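Local coordinates for conserved hypothetical secreted protein (Helicobacter pylori, PDB 4RNZ), which probably acts as a zinc-dependent M23-family endopeptidase on peptidoglycan and helps determine the shape of the bacterial cell, at residues Y220-A225 against N312-I317; N258-V263 against F302-N307; F189-P194 against H233-G238. All coordinates share one frame; numbering follows the deposited sequence.

All three contacts gather round the antiparallel sheet of the M23 peptidase domain. Contact 2 is its buried core: strands 260-267 and 299-306 pair side by side through backbone hydrogen bonds. Contact 1, partly buried like contact 3, lies one strand further, where 222-225, another neighbour of 299-306, meets the loop after strand 309-311; no hydrogen bond crosses it, only side-chain packing that includes one phenol oxygen, yet its strand carries a zinc ligand. Contact 3 joins two loops by two backbone bonds. Contacts 1 and 3 meet where L191 N approaches Y316 O, and contact 3 reaches contact 2 through A235 CB against the F302 ring and F189 against L260.

Contact 1 of 3, residues Y220-A225 against N312-I317; sequences YGVDYA and NPLGYI. With ZN (zinc ion), chain B.
On the short strand 222-225 of the M23 metallopeptidase fold, V222 points at a compact turn, 312-317, that follows strand 309-311, and the end of the Y224 side chain reaches it. From P313 to G315 the turn has helical backbone angles without a regular helix. Its bonds are internal: Y316 N reaches P313 O at 2.9 Å, I317 N reaches L314 O, and L314 N donates to N312 OD1, closing an Asx turn. That last donor sits above the amide's carbonyl plane, 64° out of it, rather than on a lone pair.

No hydrogen bond crosses between the segments; the contact is van der Waals packing, mostly apolar. One methyl does most of the touching. V222 CG2, anti to the carbonyl carbon because CG1 takes the place anti to the backbone N (chi1 177°), meets P313 CD at 3.7 Å and L314 CG at 4.0 Å. The other methyl, V222 CG1, lies over the centre of the Y224 ring, 3.9 Å above its plane, which ties the two strand residues to one packing surface. Beyond that ring, the phenol oxygen Y224 OH points at two methyls of the turn, L314 CD2 and I317 CD1, each 3.7 Å away. I200 of strand 199-202 touches V222, Y224 and L314 alike.

Between V222 and Y224 in sequence, D223 carries its carboxylate to the zinc ion. With H219, H301 and E34 it completes the zinc site. It binds through one oxygen: D223 OD1 is 2.0 Å from the zinc ion, and D223 OD2 is 2.8 Å away.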
ATOM      1  N   TYR A 220      -3.879   6.077  10.100  1.00 30.09           N
ATOM      2  CA  TYR A 220      -3.450   5.834   8.734  1.00 31.79           C
ATOM      3  C   TYR A 220      -3.808   6.996   7.776  1.00 29.05           C
ATOM      4  O   TYR A 220      -4.249   6.780   6.653  1.00 32.20           O
ATOM      5  CB  TYR A 220      -3.995   4.498   8.239  1.00 32.61           C
ATOM      6  CG  TYR A 220      -3.401   3.273   8.930  1.00 32.79           C
ATOM      7  CD1 TYR A 220      -2.055   3.215   9.264  1.00 33.28           C
ATOM      8  CD2 TYR A 220      -4.196   2.161   9.226  1.00 36.22           C
ATOM      9  CE1 TYR A 220      -1.514   2.087   9.885  1.00 33.60           C
ATOM     10  CE2 TYR A 220      -3.665   1.032   9.853  1.00 35.74           C
ATOM     11  CZ  TYR A 220      -2.324   1.005  10.177  1.00 34.39           C
ATOM     12  OH  TYR A 220      -1.771  -0.100  10.780  1.00 37.34           O
ATOM     13  N   GLY A 221      -3.561   8.216   8.230  1.00 28.45           N
ATOM     14  CA  GLY A 221      -3.787   9.418   7.432  1.00 26.92           C
ATOM     15  C   GLY A 221      -3.343  10.605   8.256  1.00 27.37           C
ATOM     16  O   GLY A 221      -2.710  10.450   9.279  1.00 28.16           O
ATOM     17  N   VAL A 222      -3.642  11.796   7.765  1.00 29.01           N
ATOM     18  CA  VAL A 222      -3.361  13.038   8.481  1.00 30.61           C
ATOM     19  C   VAL A 222      -4.716  13.673   8.706  1.00 28.81           C
ATOM     20  O   VAL A 222      -5.515  13.762   7.779  1.00 29.77           O
ATOM     21  CB  VAL A 222      -2.496  14.001   7.649  1.00 31.66           C
ATOM     22  CG1 VAL A 222      -2.297  15.320   8.396  1.00 33.67           C
ATOM     23  CG2 VAL A 222      -1.170  13.364   7.319  1.00 33.93           C
ATOM     24  N   ASP A 223      -4.978  14.082   9.939  1.00 30.84           N
ATOM     25  CA  ASP A 223      -6.190  14.830  10.266  1.00 31.19           C
ATOM     26  C   ASP A 223      -5.849  16.308  10.247  1.00 31.56           C
ATOM     27  O   ASP A 223      -4.984  16.774  10.995  1.00 32.32           O
ATOM     28  CB  ASP A 223      -6.748  14.418  11.630  1.00 32.93           C
ATOM     29  CG  ASP A 223      -7.373  13.043  11.606  1.00 34.29           C
ATOM     30  OD1 ASP A 223      -7.595  12.501  10.510  1.00 31.17           O
ATOM     31  OD2 ASP A 223      -7.650  12.491  12.679  1.00 34.17           O
ATOM     32  N   TYR A 224      -6.515  17.025   9.351  1.00 32.02           N
ATOM     33  CA  TYR A 224      -6.287  18.457   9.178  1.00 33.69           C
ATOM     34  C   TYR A 224      -7.473  19.146   9.796  1.00 33.36           C
ATOM     35  O   TYR A 224      -8.588  18.990   9.298  1.00 33.79           O
ATOM     36  CB  TYR A 224      -6.257  18.836   7.708  1.00 30.06           C
ATOM     37  CG  TYR A 224      -5.040  18.418   6.898  1.00 30.00           C
ATOM     38  CD1 TYR A 224      -3.799  19.034   7.064  1.00 27.66           C
ATOM     39  CD2 TYR A 224      -5.155  17.439   5.901  1.00 29.34           C
ATOM     40  CE1 TYR A 224      -2.711  18.667   6.294  1.00 27.40           C
ATOM     41  CE2 TYR A 224      -4.081  17.079   5.130  1.00 29.92           C
ATOM     42  CZ  TYR A 224      -2.860  17.697   5.320  1.00 30.08           C
ATOM     43  OH  TYR A 224      -1.800  17.313   4.532  1.00 32.92           O
ATOM     44  N   ALA A 225      -7.258  19.859  10.894  1.00 35.23           N
ATOM     45  CA  ALA A 225      -8.338  20.659  11.486  1.00 36.63           C
ATOM     46  C   ALA A 225      -8.632  21.821  10.542  1.00 34.27           C
ATOM     47  O   ALA A 225      -7.730  22.527  10.115  1.00 36.16           O
ATOM     48  CB  ALA A 225      -7.949  21.165  12.871  1.00 37.62           C
ATOM     49  N   ASN A 312       2.728   7.676   5.085  1.00 30.38           N
ATOM     50  CA  ASN A 312       2.601   9.043   5.576  1.00 32.11           C
ATOM     51  C   ASN A 312       2.468  10.036   4.409  1.00 31.12           C
ATOM     52  O   ASN A 312       3.395  10.179   3.601  1.00 31.55           O
ATOM     53  CB  ASN A 312       3.798   9.434   6.456  1.00 32.57           C
ATOM     54  CG  ASN A 312       3.646  10.822   7.047  1.00 37.25           C
ATOM     55  OD1 ASN A 312       2.620  11.488   6.891  1.00 37.32           O
ATOM     56  ND2 ASN A 312       4.673  11.274   7.719  1.00 42.08           N
ATOM     57  N   PRO A 313       1.307  10.715   4.304  1.00 30.45           N
ATOM     58  CA  PRO A 313       1.085  11.609   3.159  1.00 30.70           C
ATOM     59  C   PRO A 313       2.112  12.747   3.130  1.00 30.66           C
ATOM     60  O   PRO A 313       2.528  13.177   2.053  1.00 31.90           O
ATOM     61  CB  PRO A 313      -0.322  12.146   3.400  1.00 29.39           C
ATOM     62  CG  PRO A 313      -0.979  11.089   4.217  1.00 29.59           C
ATOM     63  CD  PRO A 313       0.113  10.630   5.153  1.00 31.09           C
ATOM     64  N   LEU A 314       2.525  13.188   4.312  1.00 31.75           N
ATOM     65  CA  LEU A 314       3.449  14.297   4.442  1.00 35.12           C
ATOM     66  C   LEU A 314       4.780  14.030   3.765  1.00 35.56           C
ATOM     67  O   LEU A 314       5.387  14.946   3.216  1.00 35.75           O
ATOM     68  CB  LEU A 314       3.638  14.647   5.912  1.00 36.45           C
ATOM     69  CG  LEU A 314       2.356  15.072   6.646  1.00 37.47           C
ATOM     70  CD1 LEU A 314       2.770  15.714   7.959  1.00 39.28           C
ATOM     71  CD2 LEU A 314       1.436  16.014   5.860  1.00 38.29           C
ATOM     72  N   GLY A 315       5.208  12.771   3.742  1.00 34.64           N
ATOM     73  CA  GLY A 315       6.401  12.399   3.003  1.00 33.44           C
ATOM     74  C   GLY A 315       6.386  12.737   1.532  1.00 33.16           C
ATOM     75  O   GLY A 315       7.447  12.849   0.917  1.00 33.85           O
ATOM     76  N   TYR A 316       5.202  12.892   0.942  1.00 30.51           N
ATOM     77  CA  TYR A 316       5.094  13.215  -0.479  1.00 31.80           C
ATOM     78  C   TYR A 316       4.683  14.646  -0.747  1.00 32.50           C
ATOM     79  O   TYR A 316       4.528  15.033  -1.923  1.00 31.71           O
ATOM     80  CB  TYR A 316       4.021  12.363  -1.132  1.00 33.80           C
ATOM     81  CG  TYR A 316       4.390  10.950  -1.434  1.00 36.95           C
ATOM     82  CD1 TYR A 316       5.162  10.634  -2.565  1.00 39.10           C
ATOM     83  CD2 TYR A 316       3.918   9.915  -0.641  1.00 41.07           C
ATOM     84  CE1 TYR A 316       5.476   9.318  -2.866  1.00 39.93           C
ATOM     85  CE2 TYR A 316       4.220   8.601  -0.934  1.00 42.92           C
ATOM     86  CZ  TYR A 316       4.995   8.304  -2.049  1.00 42.42           C
ATOM     87  OH  TYR A 316       5.284   6.983  -2.321  1.00 44.26           O
ATOM     88  N   ILE A 317       4.415  15.416   0.304  1.00 33.18           N
ATOM     89  CA  ILE A 317       4.116  16.833   0.089  1.00 37.26           C
ATOM     90  C   ILE A 317       5.427  17.604   0.143  1.00 40.79           C
ATOM     91  O   ILE A 317       6.035  17.726   1.179  1.00 40.09           O
ATOM     92  CB  ILE A 317       3.088  17.347   1.094  1.00 38.95           C
ATOM     93  CG1 ILE A 317       1.757  16.631   0.813  1.00 40.02           C
ATOM     94  CG2 ILE A 317       2.925  18.856   0.962  1.00 38.72           C
ATOM     95  CD1 ILE A 317       0.631  16.984   1.745  1.00 40.71           C
TER
HETATM   96 ZN    ZN B 501      -7.762  10.538  10.632  1.00 32.61          ZN

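Contact 2 of 3, residues N258-V263 against F302-N307; sequences NELRLV and FGVYKN
R261 and Y305 pair across two antiparallel strands of the M23 sheet, and their side chains stack as a cation-pi contact. The guanidinium lies over one face of the phenol ring with the planes 26° apart, and R261 CZ is 4.1 Å from the ring centroid. NH1 does the closest touching, 3.3 Å above the plane over the ring centre. The R261 chain runs extended to CD, with CG anti to the backbone N (chi1 180°), then leaves the extended course at chi3 and chi4, which brings NH1 over the ring. On the same face of the sheet V263 CG2 packs against Y305 CE1 at 3.8 Å.

The backbones fix this pairing. R261 with Y305 and V263 with G303 are hydrogen-bonded pairs, each closed by two bonds; V263 N to G303 O is 2.7 Å. At the strand end N307 N donates to E259 O at 2.9 Å, nearly straight at 173°, and beside it N307 OD1 lies 3.1 Å from E259 CB. Between and beside the bonded pairs, L262 with V304 and L260 with K306 are non-hydrogen-bonded pairs, their side chains on the opposite face. There L260 CD2 meets V304 CG1 and K306 CB, while L262 CD2 comes to the edge of the F302 ring.

Further out, one water joins E259 and N307, giving a hydrogen to E259 OE2 at 2.8 Å and accepting from N307 ND2. K306 NZ finds G176 O and the ring of Y178. The stacked guanidinium is positioned by two salt bridges, E38 OE2 with R261 NH2 and E254 OE1 with R261 NE.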
ATOM      1  N   ASN A 258      -1.635   5.712 -10.541  1.00 33.61           N
ATOM      2  CA  ASN A 258      -0.583   4.708 -10.553  1.00 31.85           C
ATOM      3  C   ASN A 258      -0.791   3.761  -9.358  1.00 30.66           C
ATOM      4  O   ASN A 258      -1.880   3.253  -9.192  1.00 32.79           O
ATOM      5  CB  ASN A 258       0.800   5.358 -10.574  1.00 35.53           C
ATOM      6  CG  ASN A 258       1.011   6.258 -11.794  1.00 41.21           C
ATOM      7  OD1 ASN A 258       0.267   6.200 -12.765  1.00 46.62           O
ATOM      8  ND2 ASN A 258       2.035   7.081 -11.740  1.00 47.01           N
ATOM      9  N   GLU A 259       0.213   3.556  -8.511  1.00 33.29           N
ATOM     10  CA  GLU A 259       0.058   2.652  -7.365  1.00 33.83           C
ATOM     11  C   GLU A 259      -0.500   3.329  -6.099  1.00 34.24           C
ATOM     12  O   GLU A 259      -0.571   2.701  -5.036  1.00 32.40           O
ATOM     13  CB  GLU A 259       1.364   1.910  -7.078  1.00 33.98           C
ATOM     14  CG  GLU A 259       2.548   2.725  -6.551  1.00 34.25           C
ATOM     15  CD  GLU A 259       3.453   3.276  -7.657  1.00 35.14           C
ATOM     16  OE1 GLU A 259       2.953   4.099  -8.462  1.00 33.18           O
ATOM     17  OE2 GLU A 259       4.660   2.921  -7.701  1.00 37.75           O
ATOM     18  N   LEU A 260      -0.935   4.582  -6.226  1.00 31.76           N
ATOM     19  CA  LEU A 260      -1.541   5.296  -5.111  1.00 31.79           C
ATOM     20  C   LEU A 260      -3.053   5.261  -5.069  1.00 30.55           C
ATOM     21  O   LEU A 260      -3.758   5.370  -6.079  1.00 31.52           O
ATOM     22  CB  LEU A 260      -1.081   6.768  -5.035  1.00 31.78           C
ATOM     23  CG  LEU A 260       0.397   7.118  -4.804  1.00 31.66           C
ATOM     24  CD1 LEU A 260       0.596   8.630  -4.601  1.00 32.12           C
ATOM     25  CD2 LEU A 260       1.017   6.370  -3.636  1.00 33.25           C
ATOM     26  N   ARG A 261      -3.554   5.171  -3.847  1.00 31.26           N
ATOM     27  CA  ARG A 261      -4.930   5.470  -3.549  1.00 31.20           C
ATOM     28  C   ARG A 261      -4.959   6.587  -2.488  1.00 30.85           C
ATOM     29  O   ARG A 261      -4.335   6.476  -1.428  1.00 27.91           O
ATOM     30  CB  ARG A 261      -5.577   4.205  -3.025  1.00 33.48           C
ATOM     31  CG  ARG A 261      -7.038   4.264  -2.638  1.00 35.90           C
ATOM     32  CD  ARG A 261      -7.457   2.867  -2.129  1.00 36.56           C
ATOM     33  NE  ARG A 261      -8.343   3.099  -1.036  1.00 40.58           N
ATOM     34  CZ  ARG A 261      -8.162   2.788   0.236  1.00 36.88           C
ATOM     35  NH1 ARG A 261      -7.145   2.052   0.689  1.00 36.54           N
ATOM     36  NH2 ARG A 261      -9.077   3.224   1.064  1.00 37.03           N
ATOM     37  N   LEU A 262      -5.708   7.645  -2.793  1.00 29.89           N
ATOM     38  CA  LEU A 262      -5.756   8.853  -1.963  1.00 30.19           C
ATOM     39  C   LEU A 262      -7.173   9.010  -1.424  1.00 28.94           C
ATOM     40  O   LEU A 262      -8.131   8.993  -2.183  1.00 33.18           O
ATOM     41  CB  LEU A 262      -5.320  10.090  -2.768  1.00 30.99           C
ATOM     42  CG  LEU A 262      -3.863  10.090  -3.270  1.00 31.08           C
ATOM     43  CD1 LEU A 262      -3.751   9.477  -4.658  1.00 32.34           C
ATOM     44  CD2 LEU A 262      -3.272  11.486  -3.322  1.00 32.39           C
ATOM     45  N   VAL A 263      -7.284   9.168  -0.108  1.00 28.76           N
ATOM     46  CA  VAL A 263      -8.577   9.155   0.590  1.00 29.58           C
ATOM     47  C   VAL A 263      -8.834  10.506   1.244  1.00 27.90           C
ATOM     48  O   VAL A 263      -7.981  11.005   1.945  1.00 26.91           O
ATOM     49  CB  VAL A 263      -8.550   8.065   1.672  1.00 29.76           C
ATOM     50  CG1 VAL A 263      -9.742   8.166   2.625  1.00 33.61           C
ATOM     51  CG2 VAL A 263      -8.482   6.694   1.012  1.00 33.31           C
ATOM     52  N   PHE A 302      -7.016  12.832   5.558  1.00 26.47           N
ATOM     53  CA  PHE A 302      -6.333  12.669   4.274  1.00 26.68           C
ATOM     54  C   PHE A 302      -5.435  11.453   4.352  1.00 27.53           C
ATOM     55  O   PHE A 302      -4.488  11.428   5.134  1.00 25.32           O
ATOM     56  CB  PHE A 302      -5.514  13.924   3.911  1.00 26.60           C
ATOM     57  CG  PHE A 302      -4.725  13.825   2.599  1.00 26.56           C
ATOM     58  CD1 PHE A 302      -5.304  13.346   1.430  1.00 27.83           C
ATOM     59  CD2 PHE A 302      -3.399  14.215   2.554  1.00 27.17           C
ATOM     60  CE1 PHE A 302      -4.586  13.270   0.245  1.00 25.84           C
ATOM     61  CE2 PHE A 302      -2.680  14.155   1.379  1.00 27.21           C
ATOM     62  CZ  PHE A 302      -3.268  13.663   0.221  1.00 27.68           C
ATOM     63  N   GLY A 303      -5.767  10.436   3.567  1.00 27.87           N
ATOM     64  CA  GLY A 303      -5.021   9.183   3.562  1.00 28.60           C
ATOM     65  C   GLY A 303      -4.358   8.870   2.232  1.00 28.38           C
ATOM     66  O   GLY A 303      -4.908   9.166   1.170  1.00 27.84           O
ATOM     67  N   VAL A 304      -3.169   8.275   2.297  1.00 27.26           N
ATOM     68  CA  VAL A 304      -2.468   7.845   1.120  1.00 27.02           C
ATOM     69  C   VAL A 304      -2.023   6.399   1.311  1.00 25.68           C
ATOM     70  O   VAL A 304      -1.488   6.054   2.360  1.00 26.64           O
ATOM     71  CB  VAL A 304      -1.269   8.742   0.785  1.00 27.54           C
ATOM     72  CG1 VAL A 304      -0.548   8.229  -0.466  1.00 27.54           C
ATOM     73  CG2 VAL A 304      -1.741  10.186   0.563  1.00 28.56           C
ATOM     74  N   TYR A 305      -2.280   5.594   0.278  1.00 26.35           N
ATOM     75  CA  TYR A 305      -1.941   4.159   0.227  1.00 29.09           C
ATOM     76  C   TYR A 305      -1.068   3.890  -0.990  1.00 26.76           C
ATOM     77  O   TYR A 305      -1.486   4.183  -2.106  1.00 30.15           O
ATOM     78  CB  TYR A 305      -3.209   3.332   0.091  1.00 30.04           C
ATOM     79  CG  TYR A 305      -4.058   3.447   1.313  1.00 32.34           C
ATOM     80  CD1 TYR A 305      -4.934   4.512   1.470  1.00 32.49           C
ATOM     81  CD2 TYR A 305      -3.956   2.512   2.346  1.00 33.03           C
ATOM     82  CE1 TYR A 305      -5.668   4.658   2.637  1.00 33.76           C
ATOM     83  CE2 TYR A 305      -4.712   2.645   3.504  1.00 34.41           C
ATOM     84  CZ  TYR A 305      -5.548   3.735   3.633  1.00 34.53           C
ATOM     85  OH  TYR A 305      -6.297   3.892   4.762  1.00 42.20           O
ATOM     86  N   LYS A 306       0.134   3.365  -0.773  1.00 27.01           N
ATOM     87  CA  LYS A 306       1.015   2.951  -1.861  1.00 28.26           C
ATOM     88  C   LYS A 306       1.007   1.427  -1.932  1.00 29.81           C
ATOM     89  O   LYS A 306       1.431   0.785  -0.989  1.00 27.35           O
ATOM     90  CB  LYS A 306       2.445   3.423  -1.622  1.00 29.06           C
ATOM     91  CG  LYS A 306       3.415   3.000  -2.726  1.00 30.63           C
ATOM     92  CD  LYS A 306       4.835   3.508  -2.499  1.00 33.91           C
ATOM     93  CE  LYS A 306       5.823   2.899  -3.500  1.00 35.70           C
ATOM     94  NZ  LYS A 306       7.178   3.538  -3.476  1.00 37.43           N
ATOM     95  N   ASN A 307       0.552   0.867  -3.047  1.00 26.92           N
ATOM     96  CA  ASN A 307       0.536  -0.594  -3.234  1.00 28.05           C
ATOM     97  C   ASN A 307      -0.266  -1.275  -2.118  1.00 29.17           C
ATOM     98  O   ASN A 307       0.121  -2.319  -1.590  1.00 30.06           O
ATOM     99  CB  ASN A 307       1.961  -1.146  -3.331  1.00 26.67           C
ATOM    100  CG  ASN A 307       2.602  -0.835  -4.670  1.00 26.95           C
ATOM    101  OD1 ASN A 307       1.928  -0.848  -5.672  1.00 25.42           O
ATOM    102  ND2 ASN A 307       3.897  -0.566  -4.680  1.00 27.21           N
TER
HETATM  103  O   HOH W   1       5.473   0.287  -7.401  1.00 27.92           O

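Contact 3 of 3, residues F189-P194 against H233-G238; sequences FLLETP and HSASDG
L191 sets its CG beside the backbone N (chi1 -62°) and extends on from there (chi2 -175°), which carries CD2 to S236 CB at 3.8 Å and to the carbonyl oxygen of A235. The loops 189-194 and 233-238 run in nearly opposite directions, and backbone bonds join them at two points. H233 N donates to P194 O at 2.8 Å, almost straight at 176°. E192 N donates to A235 O, a longer bond of 3.2 Å that arrives in the carbonyl plane on a lone pair; the same oxygen also takes a CA-H...O contact from L191.

Between these two bonds A235 points its methyl at the other loop, where CB closes to 3.1 Å on E192 O. P194 CB is similarly close to H233 O, at 3.0 Å. Toward the outside a water donates both to E192 OE1 and to S234 O, linking the exposed glutamate to the opposite backbone. H233 ND1 is held by G283 O.

The contact joins the loop between strands 185-186 and 199-202 to the loop between strands 231-233 and 238-243, at one side of the peptidase sheet. P194 and A235 pack on F302 of strand 299-306, L191 on V304 of that strand and L262 of strand 260-267, and S236 on L257 of strand 252-257, while Y264 OH accepts from A235 N.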
ATOM      1  N   PHE A 189       5.912  11.186  -6.313  1.00 32.72           N
ATOM      2  CA  PHE A 189       4.697  11.929  -6.594  1.00 31.70           C
ATOM      3  C   PHE A 189       4.870  13.237  -5.860  1.00 31.37           C
ATOM      4  O   PHE A 189       5.406  13.252  -4.771  1.00 32.55           O
ATOM      5  CB  PHE A 189       3.488  11.178  -6.044  1.00 33.07           C
ATOM      6  CG  PHE A 189       3.250   9.856  -6.709  1.00 33.29           C
ATOM      7  CD1 PHE A 189       2.439   9.768  -7.837  1.00 34.67           C
ATOM      8  CD2 PHE A 189       3.849   8.700  -6.221  1.00 35.60           C
ATOM      9  CE1 PHE A 189       2.230   8.550  -8.479  1.00 35.60           C
ATOM     10  CE2 PHE A 189       3.646   7.475  -6.858  1.00 35.96           C
ATOM     11  CZ  PHE A 189       2.833   7.402  -7.983  1.00 35.53           C
ATOM     12  N   LEU A 190       4.482  14.345  -6.467  1.00 31.41           N
ATOM     13  CA  LEU A 190       4.551  15.644  -5.777  1.00 33.13           C
ATOM     14  C   LEU A 190       3.104  15.933  -5.421  1.00 31.69           C
ATOM     15  O   LEU A 190       2.329  16.352  -6.269  1.00 31.52           O
ATOM     16  CB  LEU A 190       5.133  16.737  -6.686  1.00 35.97           C
ATOM     17  CG  LEU A 190       6.478  16.401  -7.369  1.00 41.35           C
ATOM     18  CD1 LEU A 190       6.758  17.255  -8.610  1.00 44.34           C
ATOM     19  CD2 LEU A 190       7.648  16.485  -6.400  1.00 44.91           C
ATOM     20  N   LEU A 191       2.740  15.635  -4.191  1.00 28.32           N
ATOM     21  CA  LEU A 191       1.403  15.894  -3.708  1.00 29.58           C
ATOM     22  C   LEU A 191       1.311  17.296  -3.121  1.00 30.88           C
ATOM     23  O   LEU A 191       2.293  17.835  -2.639  1.00 31.46           O
ATOM     24  CB  LEU A 191       1.035  14.880  -2.632  1.00 28.70           C
ATOM     25  CG  LEU A 191       0.984  13.419  -3.047  1.00 28.25           C
ATOM     26  CD1 LEU A 191       0.473  12.614  -1.865  1.00 30.02           C
ATOM     27  CD2 LEU A 191       0.095  13.256  -4.265  1.00 27.93           C
ATOM     28  N   GLU A 192       0.120  17.864  -3.155  1.00 33.05           N
ATOM     29  CA  GLU A 192      -0.134  19.194  -2.582  1.00 34.76           C
ATOM     30  C   GLU A 192      -1.086  19.035  -1.426  1.00 31.89           C
ATOM     31  O   GLU A 192      -2.002  18.226  -1.481  1.00 30.73           O
ATOM     32  CB  GLU A 192      -0.802  20.100  -3.607  1.00 36.14           C
ATOM     33  CG  GLU A 192       0.151  20.626  -4.645  1.00 40.42           C
ATOM     34  CD  GLU A 192      -0.509  21.520  -5.675  1.00 42.75           C
ATOM     35  OE1 GLU A 192      -1.762  21.690  -5.677  1.00 40.64           O
ATOM     36  OE2 GLU A 192       0.244  22.065  -6.511  1.00 46.24           O
ATOM     37  N   THR A 193      -0.877  19.822  -0.387  1.00 30.65           N
ATOM     38  CA  THR A 193      -1.767  19.855   0.739  1.00 28.97           C
ATOM     39  C   THR A 193      -3.172  20.201   0.241  1.00 28.54           C
ATOM     40  O   THR A 193      -3.331  21.183  -0.448  1.00 27.41           O
ATOM     41  CB  THR A 193      -1.289  20.918   1.719  1.00 29.67           C
ATOM     42  OG1 THR A 193       0.016  20.564   2.176  1.00 30.21           O
ATOM     43  CG2 THR A 193      -2.211  21.019   2.876  1.00 29.24           C
ATOM     44  N   PRO A 194      -4.186  19.370   0.580  1.00 27.08           N
ATOM     45  CA  PRO A 194      -5.500  19.439  -0.066  1.00 29.71           C
ATOM     46  C   PRO A 194      -6.511  20.373   0.576  1.00 29.46           C
ATOM     47  O   PRO A 194      -7.635  20.439   0.101  1.00 28.47           O
ATOM     48  CB  PRO A 194      -6.018  17.995   0.048  1.00 29.92           C
ATOM     49  CG  PRO A 194      -5.399  17.474   1.287  1.00 29.73           C
ATOM     50  CD  PRO A 194      -4.048  18.155   1.405  1.00 27.38           C
ATOM     51  N   HIS A 233      -9.326  20.218  -2.157  1.00 26.14           N
ATOM     52  CA  HIS A 233      -8.776  20.123  -3.482  1.00 27.82           C
ATOM     53  C   HIS A 233      -7.974  18.837  -3.599  1.00 27.33           C
ATOM     54  O   HIS A 233      -7.255  18.460  -2.669  1.00 27.89           O
ATOM     55  CB  HIS A 233      -7.835  21.295  -3.747  1.00 29.06           C
ATOM     56  CG  HIS A 233      -8.505  22.633  -3.730  1.00 27.67           C
ATOM     57  ND1 HIS A 233      -8.684  23.384  -4.870  1.00 27.71           N
ATOM     58  CD2 HIS A 233      -9.029  23.358  -2.714  1.00 27.15           C
ATOM     59  CE1 HIS A 233      -9.314  24.507  -4.560  1.00 27.90           C
ATOM     60  NE2 HIS A 233      -9.522  24.522  -3.256  1.00 29.25           N
ATOM     61  N   SER A 234      -8.055  18.183  -4.746  1.00 29.76           N
ATOM     62  CA  SER A 234      -7.287  16.949  -4.977  1.00 29.99           C
ATOM     63  C   SER A 234      -5.790  17.204  -4.887  1.00 28.41           C
ATOM     64  O   SER A 234      -5.265  18.106  -5.533  1.00 30.89           O
ATOM     65  CB  SER A 234      -7.593  16.361  -6.365  1.00 30.88           C
ATOM     66  OG  SER A 234      -6.851  15.167  -6.573  1.00 30.64           O
ATOM     67  N   ALA A 235      -5.094  16.379  -4.117  1.00 27.44           N
ATOM     68  CA  ALA A 235      -3.653  16.519  -3.961  1.00 26.90           C
ATOM     69  C   ALA A 235      -2.898  16.075  -5.192  1.00 28.13           C
ATOM     70  O   ALA A 235      -1.683  16.301  -5.269  1.00 26.83           O
ATOM     71  CB  ALA A 235      -3.179  15.712  -2.780  1.00 26.37           C
ATOM     72  N   SER A 236      -3.604  15.416  -6.128  1.00 26.53           N
ATOM     73  CA  SER A 236      -2.993  14.860  -7.321  1.00 28.95           C
ATOM     74  C   SER A 236      -3.997  14.729  -8.468  1.00 28.33           C
ATOM     75  O   SER A 236      -5.209  14.878  -8.289  1.00 29.17           O
ATOM     76  CB  SER A 236      -2.457  13.455  -7.040  1.00 30.03           C
ATOM     77  OG  SER A 236      -3.539  12.547  -6.851  1.00 28.67           O
ATOM     78  N   ASP A 237      -3.461  14.420  -9.636  1.00 28.31           N
ATOM     79  CA  ASP A 237      -4.264  13.911 -10.725  1.00 28.96           C
ATOM     80  C   ASP A 237      -4.744  12.552 -10.309  1.00 30.18           C
ATOM     81  O   ASP A 237      -4.142  11.909  -9.431  1.00 30.51           O
ATOM     82  CB  ASP A 237      -3.453  13.713 -12.004  1.00 29.41           C
ATOM     83  CG  ASP A 237      -3.041  15.012 -12.666  1.00 32.07           C
ATOM     84  OD1 ASP A 237      -3.407  16.118 -12.191  1.00 30.63           O
ATOM     85  OD2 ASP A 237      -2.343  14.895 -13.681  1.00 29.60           O
ATOM     86  N   GLY A 238      -5.807  12.092 -10.958  1.00 30.20           N
ATOM     87  CA  GLY A 238      -6.202  10.694 -10.820  1.00 32.56           C
ATOM     88  C   GLY A 238      -7.619  10.437 -11.240  1.00 33.18           C
ATOM     89  O   GLY A 238      -8.255  11.278 -11.884  1.00 30.85           O
TER
HETATM   90  O   HOH W   2      -4.062  20.647  -4.774  1.00 33.31           O